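Local coordinates for protein carboxypeptidase D (Drosophila melanogaster, PDB 3MN8) that removes C-terminal arginine and lysine residues from peptides and proteins, as a zinc-dependent carboxypeptidase that processes growth factors, peptide hormones and neuropeptides, at residues A[148-158]-A[307-315]; A[201-210]-A[289-299]. All coordinates share one frame; numbering follows the deposited sequence.

In the fold
Both contacts belong to the zinc carboxypeptidase domain, and contact 2 is nested along the chain inside the loop closed by contact 1; their nearest atoms are about 13 Å apart. Contact 1 is a surface contact between two largely irregular segments, one running on from the end of helix 145-149 and the other leading from strand 300-305 to helix 317-333. A disulfide, three backbone hydrogen bonds and a tyrosine ring hold it together. Contact 2 is mostly buried: helices 196-205 and 289-296 lie against the central sheet and meet through aliphatic and aromatic side chains, with no hydrogen bond across. The first borders the zinc site; the second lies in the interior, the Met289 side chain about 10 Å from the zinc.

Contact 1: residues A[148-158]-A[307-315]; sequences YALSQEGNCES and SCCKYPAAS
Tyr311 turns one face of its ring to the backbone of Glu153, whose CA lies over that face. CB and CG of Glu153 pass the CE2 side of the ring, and OE1 goes on toward Ala313 and Ala314, 3.5 Å from Ala314 N. Ser151 CB comes in at the ring edge, 4.0 Å from Tyr311 CE1. At the far end Tyr311 OH approaches the Tyr148 ring, 3.2 Å from CE1, the two side chains crossing at about a right angle. With CG swung roughly opposite the backbone N (chi1 -156°), the Tyr311 ring is carried over the Gln152-Gly154 backbone. An alanine here would be likely to strip Glu153 of its aromatic cover and leave a gap beside Tyr148.

Backbone bonds set the position of Tyr311 from which the ring projects. Gly154 N donates to Tyr311 O at 2.8 Å, and Tyr311 N to Asn155 O at 3.0 Å. Further along, Lys310 N donates to Cys156 O at 2.8 Å. Next to that bond the disulfide joins Cys156 SG to Cys309 SG (chi3 -99°), a covalent tie between segments far apart in sequence.

Outside the pair, Tyr40 stacks edge-to-face on Tyr311, and Arg108 makes a cation-pi contact with Tyr148. The Lys310 chain extends past Ser158, whose OG is bonded to Asp103, and comes within about 4 Å of the side chain of the zinc ligand Glu104. Gly154 and Asn155, both facing Tyr311, form a G1 beta bulge on the type II turn Gln152-Asn155: a disulfide-linked loop pair beside the catalytic zinc site of this M14 carboxypeptidase.

Contact 2: residues A[201-210]-A[289-299]; sequences LVNWIVSKPF and MQDFNYAFSNC
Phe292 directs the end of its ring at helix 201-205, with CZ 3.9 Å from Val202 CG1 and the two side chains crossing at about a right angle. Val206 CG1 approaches the same CZ more distantly, and Ile205 CD1 lies 4.1 Å from CE2 of Phe292; all three meet the ring obliquely. One ring face carries Phe296 CB, offset toward the rim. The Phe210 ring turns away from the other segment: its CZ rests on one face of the Trp204 indole, and Trp204 O and Ile205 O lie in plane at its edge. Its CB, by contrast, touches Cys299 SG at 3.7 Å.

Ile205 stands at the centre and divides its two branches. CG2, set opposite the backbone N because CG1 takes the place beside it (chi1 -62°), comes 3.3 Å from Asn293 OD1, while CD1 reaches 4.1 Å from Met289 CG. Met289, bent at its thioether, puts SD 3.7 Å from Leu201 CD2. The Asn293 amide is fixed at both ends: ND2 donates to Met289 O at 2.9 Å, from above that carbonyl plane, and OD1 is bonded to Lys95 NZ on strand 93-97. The polar group buried next to Ile205 is therefore satisfied.

Past the helix, Ser297 OG accepts from Cys299 N, an ST turn that leads the chain into strand 300-305, and also donates to Asn293 O. Asn298 OD1 bonds Arg367 N of the C-terminal transthyretin-like domain. The axes of 201-205 and 289-296 come within 11.1 Å, at a signed crossing angle of -35°, and Met289 and Cys299 also touch strand 212-217: two helices side by side against the central sheet, as in the alpha/beta fold of the catalytic domain.

Contact 1: residues A[148-158]-A[307-315]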
loop_
_atom_site.group_PDB
_atom_site.type_symbol
_atom_site.label_atom_id
_atom_site.label_comp_id
_atom_site.label_asym_id
_atom_site.label_seq_id
_atom_site.Cartn_x
_atom_site.Cartn_y
_atom_site.Cartn_z
ATOM N N TYR A 148 -6.382 -16.322 -9.651
ATOM C CA TYR A 148 -5.196 -17.129 -9.405
ATOM C C TYR A 148 -5.450 -18.589 -9.751
ATOM O O TYR A 148 -4.773 -19.168 -10.603
ATOM C CB TYR A 148 -4.779 -17.000 -7.946
ATOM C CG TYR A 148 -3.655 -17.923 -7.535
ATOM C CD1 TYR A 148 -2.358 -17.723 -7.999
ATOM C CD2 TYR A 148 -3.881 -18.983 -6.666
ATOM C CE1 TYR A 148 -1.317 -18.559 -7.621
ATOM C CE2 TYR A 148 -2.843 -19.818 -6.277
ATOM C CZ TYR A 148 -1.566 -19.597 -6.764
ATOM O OH TYR A 148 -0.534 -20.421 -6.390
ATOM N N ALA A 149 -6.442 -19.172 -9.084
ATOM C CA ALA A 149 -6.863 -20.545 -9.347
ATOM C C ALA A 149 -6.945 -20.881 -10.836
ATOM O O ALA A 149 -6.719 -22.024 -11.224
ATOM C CB ALA A 149 -8.205 -20.829 -8.670
ATOM N N LEU A 150 -7.279 -19.898 -11.662
ATOM C CA LEU A 150 -7.425 -20.139 -13.096
ATOM C C LEU A 150 -6.117 -19.936 -13.870
ATOM O O LEU A 150 -6.048 -20.222 -15.069
ATOM C CB LEU A 150 -8.551 -19.284 -13.682
ATOM C CG LEU A 150 -9.956 -19.687 -13.216
ATOM C CD1 LEU A 150 -10.879 -18.503 -13.197
ATOM C CD2 LEU A 150 -10.533 -20.788 -14.084
ATOM N N SER A 151 -5.078 -19.472 -13.175
ATOM C CA SER A 151 -3.776 -19.212 -13.800
ATOM C C SER A 151 -2.812 -20.415 -13.757
ATOM O O SER A 151 -2.969 -21.315 -12.928
ATOM C CB SER A 151 -3.123 -17.974 -13.174
ATOM O OG SER A 151 -3.934 -16.821 -13.362
ATOM N N GLN A 152 -1.819 -20.426 -14.652
ATOM C CA GLN A 152 -0.883 -21.546 -14.764
ATOM C C GLN A 152 0.556 -21.201 -14.409
ATOM O O GLN A 152 1.235 -20.479 -15.144
ATOM C CB GLN A 152 -0.911 -22.109 -16.186
ATOM C CG GLN A 152 0.112 -23.216 -16.432
ATOM C CD GLN A 152 0.108 -23.702 -17.861
ATOM O OE1 GLN A 152 1.030 -24.392 -18.296
ATOM N NE2 GLN A 152 -0.929 -23.339 -18.604
ATOM N N GLU A 153 1.027 -21.741 -13.293
ATOM C CA GLU A 153 2.409 -21.529 -12.879
ATOM C C GLU A 153 3.359 -21.784 -14.043
ATOM O O GLU A 153 3.256 -22.801 -14.728
ATOM C CB GLU A 153 2.768 -22.445 -11.707
ATOM C CG GLU A 153 4.193 -22.276 -11.225
ATOM C CD GLU A 153 4.547 -23.234 -10.108
ATOM O OE1 GLU A 153 5.761 -23.457 -9.884
ATOM O OE2 GLU A 153 3.611 -23.759 -9.459
ATOM N N GLY A 154 4.283 -20.854 -14.264
ATOM C CA GLY A 154 5.250 -20.980 -15.341
ATOM C C GLY A 154 5.019 -19.955 -16.432
ATOM O O GLY A 154 5.946 -19.565 -17.132
ATOM N N ASN A 155 3.778 -19.503 -16.569
ATOM C CA ASN A 155 3.436 -18.525 -17.596
ATOM C C ASN A 155 3.981 -17.109 -17.355
ATOM O O ASN A 155 3.380 -16.307 -16.626
ATOM C CB ASN A 155 1.920 -18.481 -17.794
ATOM C CG ASN A 155 1.462 -19.385 -18.919
ATOM O OD1 ASN A 155 0.351 -19.923 -18.903
ATOM N ND2 ASN A 155 2.327 -19.561 -19.908
ATOM N N CYS A 156 5.118 -16.802 -17.974
ATOM C CA CYS A 156 5.647 -15.450 -17.913
ATOM C C CYS A 156 4.640 -14.494 -18.541
ATOM O O CYS A 156 4.411 -13.387 -18.041
ATOM C CB CYS A 156 7.005 -15.368 -18.617
ATOM S SG CYS A 156 8.357 -16.127 -17.686
ATOM N N GLU A 157 4.033 -14.934 -19.639
ATOM C CA GLU A 157 2.963 -14.180 -20.287
ATOM C C GLU A 157 1.585 -14.718 -19.904
ATOM O O GLU A 157 1.405 -15.919 -19.713
ATOM C CB GLU A 157 3.126 -14.205 -21.809
ATOM C CG GLU A 157 4.298 -13.376 -22.323
ATOM C CD GLU A 157 5.494 -14.225 -22.718
ATOM O OE1 GLU A 157 5.513 -14.730 -23.866
ATOM O OE2 GLU A 157 6.415 -14.378 -21.886
ATOM N N SER A 158 0.614 -13.819 -19.797
ATOM C CA SER A 158 -0.744 -14.192 -19.422
ATOM C C SER A 158 -1.347 -15.146 -20.448
ATOM O O SER A 158 -0.761 -15.380 -21.500
ATOM C CB SER A 158 -1.615 -12.937 -19.265
ATOM O OG SER A 158 -2.911 -13.262 -18.790
ATOM N N SER A 307 8.364 -8.733 -11.419
ATOM C CA SER A 307 9.091 -9.589 -12.342
ATOM C C SER A 307 8.684 -9.334 -13.780
ATOM O O SER A 307 7.592 -8.819 -14.050
ATOM C CB SER A 307 8.855 -11.056 -12.000
ATOM O OG SER A 307 7.467 -11.313 -11.828
ATOM N N CYS A 308 9.581 -9.684 -14.697
ATOM C CA CYS A 308 9.278 -9.692 -16.116
ATOM C C CYS A 308 8.336 -10.840 -16.409
ATOM O O CYS A 308 7.382 -10.698 -17.175
ATOM C CB CYS A 308 10.558 -9.849 -16.935
ATOM S SG CYS A 308 11.553 -8.355 -16.997
ATOM N N CYS A 309 8.613 -11.985 -15.796
ATOM C CA CYS A 309 7.714 -13.130 -15.893
ATOM C C CYS A 309 6.558 -13.039 -14.882
ATOM O O CYS A 309 6.768 -13.045 -13.659
ATOM C CB CYS A 309 8.480 -14.423 -15.698
ATOM S SG CYS A 309 7.436 -15.874 -15.887
ATOM N N LYS A 310 5.338 -12.954 -15.400
ATOM C CA LYS A 310 4.165 -12.795 -14.548
ATOM C C LYS A 310 4.054 -13.911 -13.507
ATOM O O LYS A 310 3.857 -13.650 -12.320
ATOM C CB LYS A 310 2.895 -12.729 -15.399
ATOM C CG LYS A 310 2.830 -11.519 -16.306
ATOM C CD LYS A 310 1.511 -11.447 -17.082
ATOM C CE LYS A 310 1.184 -9.984 -17.463
ATOM N NZ LYS A 310 -0.161 -9.789 -18.106
ATOM N N TYR A 311 4.183 -15.155 -13.965
ATOM C CA TYR A 311 4.050 -16.329 -13.098
ATOM C C TYR A 311 5.282 -17.225 -13.194
ATOM O O TYR A 311 5.259 -18.216 -13.915
ATOM C CB TYR A 311 2.825 -17.155 -13.509
ATOM C CG TYR A 311 2.237 -18.030 -12.412
ATOM C CD1 TYR A 311 0.874 -18.317 -12.388
ATOM C CD2 TYR A 311 3.030 -18.557 -11.401
ATOM C CE1 TYR A 311 0.313 -19.104 -11.397
ATOM C CE2 TYR A 311 2.476 -19.343 -10.390
ATOM C CZ TYR A 311 1.115 -19.613 -10.401
ATOM O OH TYR A 311 0.550 -20.396 -9.419
ATOM N N PRO A 312 6.363 -16.881 -12.470
ATOM C CA PRO A 312 7.590 -17.685 -12.556
ATOM C C PRO A 312 7.462 -18.964 -11.737
ATOM O O PRO A 312 6.414 -19.196 -11.129
ATOM C CB PRO A 312 8.671 -16.768 -11.963
ATOM C CG PRO A 312 7.978 -15.418 -11.694
ATOM C CD PRO A 312 6.516 -15.714 -11.583
ATOM N N ALA A 313 8.510 -19.784 -11.734
ATOM C CA ALA A 313 8.510 -21.041 -10.983
ATOM C C ALA A 313 9.007 -20.825 -9.560
ATOM O O ALA A 313 9.764 -19.890 -9.292
ATOM C CB ALA A 313 9.363 -22.105 -11.693
ATOM N N ALA A 314 8.588 -21.708 -8.659
ATOM C CA ALA A 314 8.928 -21.599 -7.245
ATOM C C ALA A 314 10.413 -21.317 -6.967
ATOM O O ALA A 314 10.742 -20.450 -6.161
ATOM C CB ALA A 314 8.476 -22.851 -6.506
ATOM N N SER A 315 11.302 -22.053 -7.628
ATOM C CA SER A 315 12.745 -21.950 -7.374
ATOM C C SER A 315 13.218 -20.512 -7.499
ATOM O O SER A 315 14.255 -20.136 -6.948
ATOM C CB SER A 315 13.541 -22.852 -8.337
ATOM O OG SER A 315 13.367 -22.454 -9.694
#

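Contact 2: residues A[201-210]-A[289-299]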
loop_
_atom_site.group_PDB
_atom_site.type_symbol
_atom_site.label_atom_id
_atom_site.label_comp_id
_atom_site.label_asym_id
_atom_site.label_seq_id
_atom_site.Cartn_x
_atom_site.Cartn_y
_atom_site.Cartn_z
ATOM N N LEU A 201 -12.654 -4.438 -1.240
ATOM C CA LEU A 201 -11.487 -3.608 -1.010
ATOM C C LEU A 201 -11.849 -2.144 -0.902
ATOM O O LEU A 201 -11.276 -1.402 -0.101
ATOM C CB LEU A 201 -10.441 -3.835 -2.104
ATOM C CG LEU A 201 -9.471 -4.892 -1.588
ATOM C CD1 LEU A 201 -9.944 -6.289 -1.962
ATOM C CD2 LEU A 201 -8.057 -4.618 -2.059
ATOM N N VAL A 202 -12.799 -1.718 -1.722
ATOM C CA VAL A 202 -13.288 -0.358 -1.612
ATOM C C VAL A 202 -13.692 -0.108 -0.166
ATOM O O VAL A 202 -13.226 0.839 0.460
ATOM C CB VAL A 202 -14.485 -0.122 -2.530
ATOM C CG1 VAL A 202 -15.204 1.167 -2.137
ATOM C CG2 VAL A 202 -14.022 -0.090 -3.993
ATOM N N ASN A 203 -14.540 -0.990 0.356
ATOM C CA ASN A 203 -15.075 -0.874 1.704
ATOM C C ASN A 203 -13.971 -0.792 2.717
ATOM O O ASN A 203 -14.030 -0.025 3.678
ATOM C CB ASN A 203 -15.920 -2.101 2.038
ATOM C CG ASN A 203 -17.363 -1.935 1.647
ATOM O OD1 ASN A 203 -17.721 -1.048 0.858
ATOM N ND2 ASN A 203 -18.215 -2.789 2.203
ATOM N N TRP A 204 -12.965 -1.621 2.496
ATOM C CA TRP A 204 -11.853 -1.724 3.413
ATOM C C TRP A 204 -11.044 -0.446 3.393
ATOM O O TRP A 204 -10.797 0.174 4.432
ATOM C CB TRP A 204 -10.990 -2.919 3.027
ATOM C CG TRP A 204 -9.985 -3.282 4.049
ATOM C CD1 TRP A 204 -10.199 -3.438 5.390
ATOM C CD2 TRP A 204 -8.590 -3.555 3.827
ATOM N NE1 TRP A 204 -9.017 -3.776 6.020
ATOM C CE2 TRP A 204 -8.017 -3.856 5.082
ATOM C CE3 TRP A 204 -7.771 -3.563 2.695
ATOM C CZ2 TRP A 204 -6.664 -4.162 5.230
ATOM C CZ3 TRP A 204 -6.433 -3.866 2.846
ATOM C CH2 TRP A 204 -5.892 -4.162 4.101
ATOM N N ILE A 205 -10.661 -0.036 2.195
ATOM C CA ILE A 205 -9.785 1.124 2.019
ATOM C C ILE A 205 -10.334 2.383 2.710
ATOM O O ILE A 205 -9.568 3.162 3.292
ATOM C CB ILE A 205 -9.480 1.381 0.505
ATOM C CG1 ILE A 205 -8.732 0.190 -0.102
ATOM C CG2 ILE A 205 -8.662 2.639 0.309
ATOM C CD1 ILE A 205 -8.737 0.160 -1.616
ATOM N N VAL A 206 -11.652 2.569 2.662
ATOM C CA VAL A 206 -12.283 3.748 3.259
ATOM C C VAL A 206 -12.659 3.513 4.724
ATOM O O VAL A 206 -13.134 4.423 5.408
ATOM C CB VAL A 206 -13.545 4.191 2.477
ATOM C CG1 VAL A 206 -13.178 4.629 1.061
ATOM C CG2 VAL A 206 -14.575 3.075 2.451
ATOM N N SER A 207 -12.418 2.296 5.207
ATOM C CA SER A 207 -12.843 1.911 6.552
ATOM C C SER A 207 -11.827 2.306 7.621
ATOM O O SER A 207 -12.153 2.377 8.805
ATOM C CB SER A 207 -13.145 0.406 6.611
ATOM O OG SER A 207 -11.976 -0.362 6.851
ATOM N N LYS A 208 -10.600 2.568 7.194
ATOM C CA LYS A 208 -9.533 2.962 8.102
ATOM C C LYS A 208 -8.662 4.030 7.461
ATOM O O LYS A 208 -8.546 4.105 6.244
ATOM C CB LYS A 208 -8.657 1.753 8.452
ATOM C CG LYS A 208 -9.410 0.634 9.123
ATOM C CD LYS A 208 -8.500 -0.470 9.635
ATOM C CE LYS A 208 -9.314 -1.372 10.576
ATOM N NZ LYS A 208 -8.581 -2.517 11.197
ATOM N N PRO A 209 -8.030 4.852 8.291
ATOM C CA PRO A 209 -7.207 5.959 7.808
ATOM C C PRO A 209 -5.826 5.483 7.340
ATOM O O PRO A 209 -4.793 5.905 7.868
ATOM C CB PRO A 209 -7.056 6.812 9.060
ATOM C CG PRO A 209 -7.063 5.797 10.171
ATOM C CD PRO A 209 -8.094 4.809 9.767
ATOM N N PHE A 210 -5.803 4.607 6.348
ATOM C CA PHE A 210 -4.533 4.136 5.819
ATOM C C PHE A 210 -3.643 5.279 5.373
ATOM O O PHE A 210 -4.097 6.228 4.746
ATOM C CB PHE A 210 -4.756 3.143 4.689
ATOM C CG PHE A 210 -5.274 1.832 5.164
ATOM C CD1 PHE A 210 -6.600 1.478 4.968
ATOM C CD2 PHE A 210 -4.451 0.969 5.856
ATOM C CE1 PHE A 210 -7.085 0.273 5.418
ATOM C CE2 PHE A 210 -4.932 -0.238 6.310
ATOM C CZ PHE A 210 -6.253 -0.587 6.092
ATOM N N MET A 289 -6.977 0.691 -8.626
ATOM C CA MET A 289 -7.004 0.809 -7.174
ATOM C C MET A 289 -6.058 1.909 -6.680
ATOM O O MET A 289 -6.368 2.621 -5.728
ATOM C CB MET A 289 -6.636 -0.537 -6.547
ATOM C CG MET A 289 -6.686 -0.580 -5.036
ATOM S SD MET A 289 -6.595 -2.294 -4.465
ATOM C CE MET A 289 -4.979 -2.816 -5.064
ATOM N N GLN A 290 -4.908 2.040 -7.337
ATOM C CA GLN A 290 -3.884 3.005 -6.937
ATOM C C GLN A 290 -4.489 4.383 -6.809
ATOM O O GLN A 290 -4.531 4.968 -5.737
ATOM C CB GLN A 290 -2.751 3.056 -7.967
ATOM C CG GLN A 290 -1.628 4.007 -7.601
ATOM C CD GLN A 290 -0.685 4.293 -8.770
ATOM O OE1 GLN A 290 0.336 3.622 -8.937
ATOM N NE2 GLN A 290 -1.027 5.297 -9.583
ATOM N N ASP A 291 -4.962 4.913 -7.925
ATOM C CA ASP A 291 -5.476 6.271 -7.914
ATOM C C ASP A 291 -6.710 6.373 -7.029
ATOM O O ASP A 291 -7.041 7.460 -6.547
ATOM C CB ASP A 291 -5.752 6.778 -9.341
ATOM C CG ASP A 291 -4.466 7.079 -10.119
ATOM O OD1 ASP A 291 -3.362 6.793 -9.598
ATOM O OD2 ASP A 291 -4.557 7.608 -11.249
ATOM N N PHE A 292 -7.381 5.242 -6.810
ATOM C CA PHE A 292 -8.577 5.262 -5.981
ATOM C C PHE A 292 -8.219 5.558 -4.523
ATOM O O PHE A 292 -8.877 6.367 -3.860
ATOM C CB PHE A 292 -9.379 3.973 -6.093
ATOM C CG PHE A 292 -10.449 3.855 -5.060
ATOM C CD1 PHE A 292 -11.718 4.339 -5.317
ATOM C CD2 PHE A 292 -10.185 3.284 -3.818
ATOM C CE1 PHE A 292 -12.724 4.254 -4.357
ATOM C CE2 PHE A 292 -11.179 3.187 -2.861
ATOM C CZ PHE A 292 -12.450 3.676 -3.126
ATOM N N ASN A 293 -7.161 4.923 -4.037
ATOM C CA ASN A 293 -6.624 5.255 -2.724
ATOM C C ASN A 293 -6.401 6.761 -2.522
ATOM O O ASN A 293 -6.864 7.353 -1.540
ATOM C CB ASN A 293 -5.320 4.490 -2.478
ATOM C CG ASN A 293 -5.561 3.061 -1.990
ATOM O OD1 ASN A 293 -5.524 2.783 -0.782
ATOM N ND2 ASN A 293 -5.805 2.148 -2.930
ATOM N N TYR A 294 -5.705 7.377 -3.467
ATOM C CA TYR A 294 -5.281 8.761 -3.307
ATOM C C TYR A 294 -6.461 9.719 -3.354
ATOM O O TYR A 294 -6.573 10.630 -2.532
ATOM C CB TYR A 294 -4.246 9.125 -4.380
ATOM C CG TYR A 294 -3.651 10.511 -4.234
ATOM C CD1 TYR A 294 -2.904 10.859 -3.101
ATOM C CD2 TYR A 294 -3.821 11.472 -5.237
ATOM C CE1 TYR A 294 -2.351 12.131 -2.970
ATOM C CE2 TYR A 294 -3.274 12.742 -5.119
ATOM C CZ TYR A 294 -2.540 13.071 -3.984
ATOM O OH TYR A 294 -1.992 14.337 -3.871
ATOM N N ALA A 295 -7.345 9.483 -4.318
ATOM C CA ALA A 295 -8.440 10.399 -4.625
ATOM C C ALA A 295 -9.642 10.267 -3.695
ATOM O O ALA A 295 -10.439 11.192 -3.600
ATOM C CB ALA A 295 -8.877 10.223 -6.072
ATOM N N PHE A 296 -9.785 9.129 -3.019
ATOM C CA PHE A 296 -10.971 8.904 -2.197
ATOM C C PHE A 296 -10.599 8.589 -0.761
ATOM O O PHE A 296 -11.440 8.141 0.029
ATOM C CB PHE A 296 -11.814 7.767 -2.775
ATOM C CG PHE A 296 -12.351 8.043 -4.167
ATOM C CD1 PHE A 296 -11.578 7.792 -5.297
ATOM C CD2 PHE A 296 -13.636 8.550 -4.344
ATOM C CE1 PHE A 296 -12.079 8.041 -6.572
ATOM C CE2 PHE A 296 -14.138 8.804 -5.626
ATOM C CZ PHE A 296 -13.359 8.549 -6.734
ATOM N N SER A 297 -9.329 8.809 -0.431
ATOM C CA SER A 297 -8.868 8.634 0.939
ATOM C C SER A 297 -7.568 9.387 1.111
ATOM O O SER A 297 -7.131 10.095 0.205
ATOM C CB SER A 297 -8.666 7.151 1.279
ATOM O OG SER A 297 -7.394 6.668 0.854
ATOM N N ASN A 298 -6.961 9.225 2.278
ATOM C CA ASN A 298 -5.689 9.840 2.586
ATOM C C ASN A 298 -4.560 9.013 1.984
ATOM O O ASN A 298 -3.443 9.496 1.828
ATOM C CB ASN A 298 -5.495 9.882 4.098
ATOM C CG ASN A 298 -6.405 10.871 4.788
ATOM O OD1 ASN A 298 -6.779 11.894 4.229
ATOM N ND2 ASN A 298 -6.749 10.575 6.031
ATOM N N CYS A 299 -4.849 7.756 1.666
ATOM C CA CYS A 299 -3.790 6.789 1.408
ATOM C C CYS A 299 -2.977 7.089 0.151
ATOM O O CYS A 299 -3.528 7.499 -0.870
ATOM C CB CYS A 299 -4.341 5.362 1.346
ATOM S SG CYS A 299 -3.078 4.059 1.515
#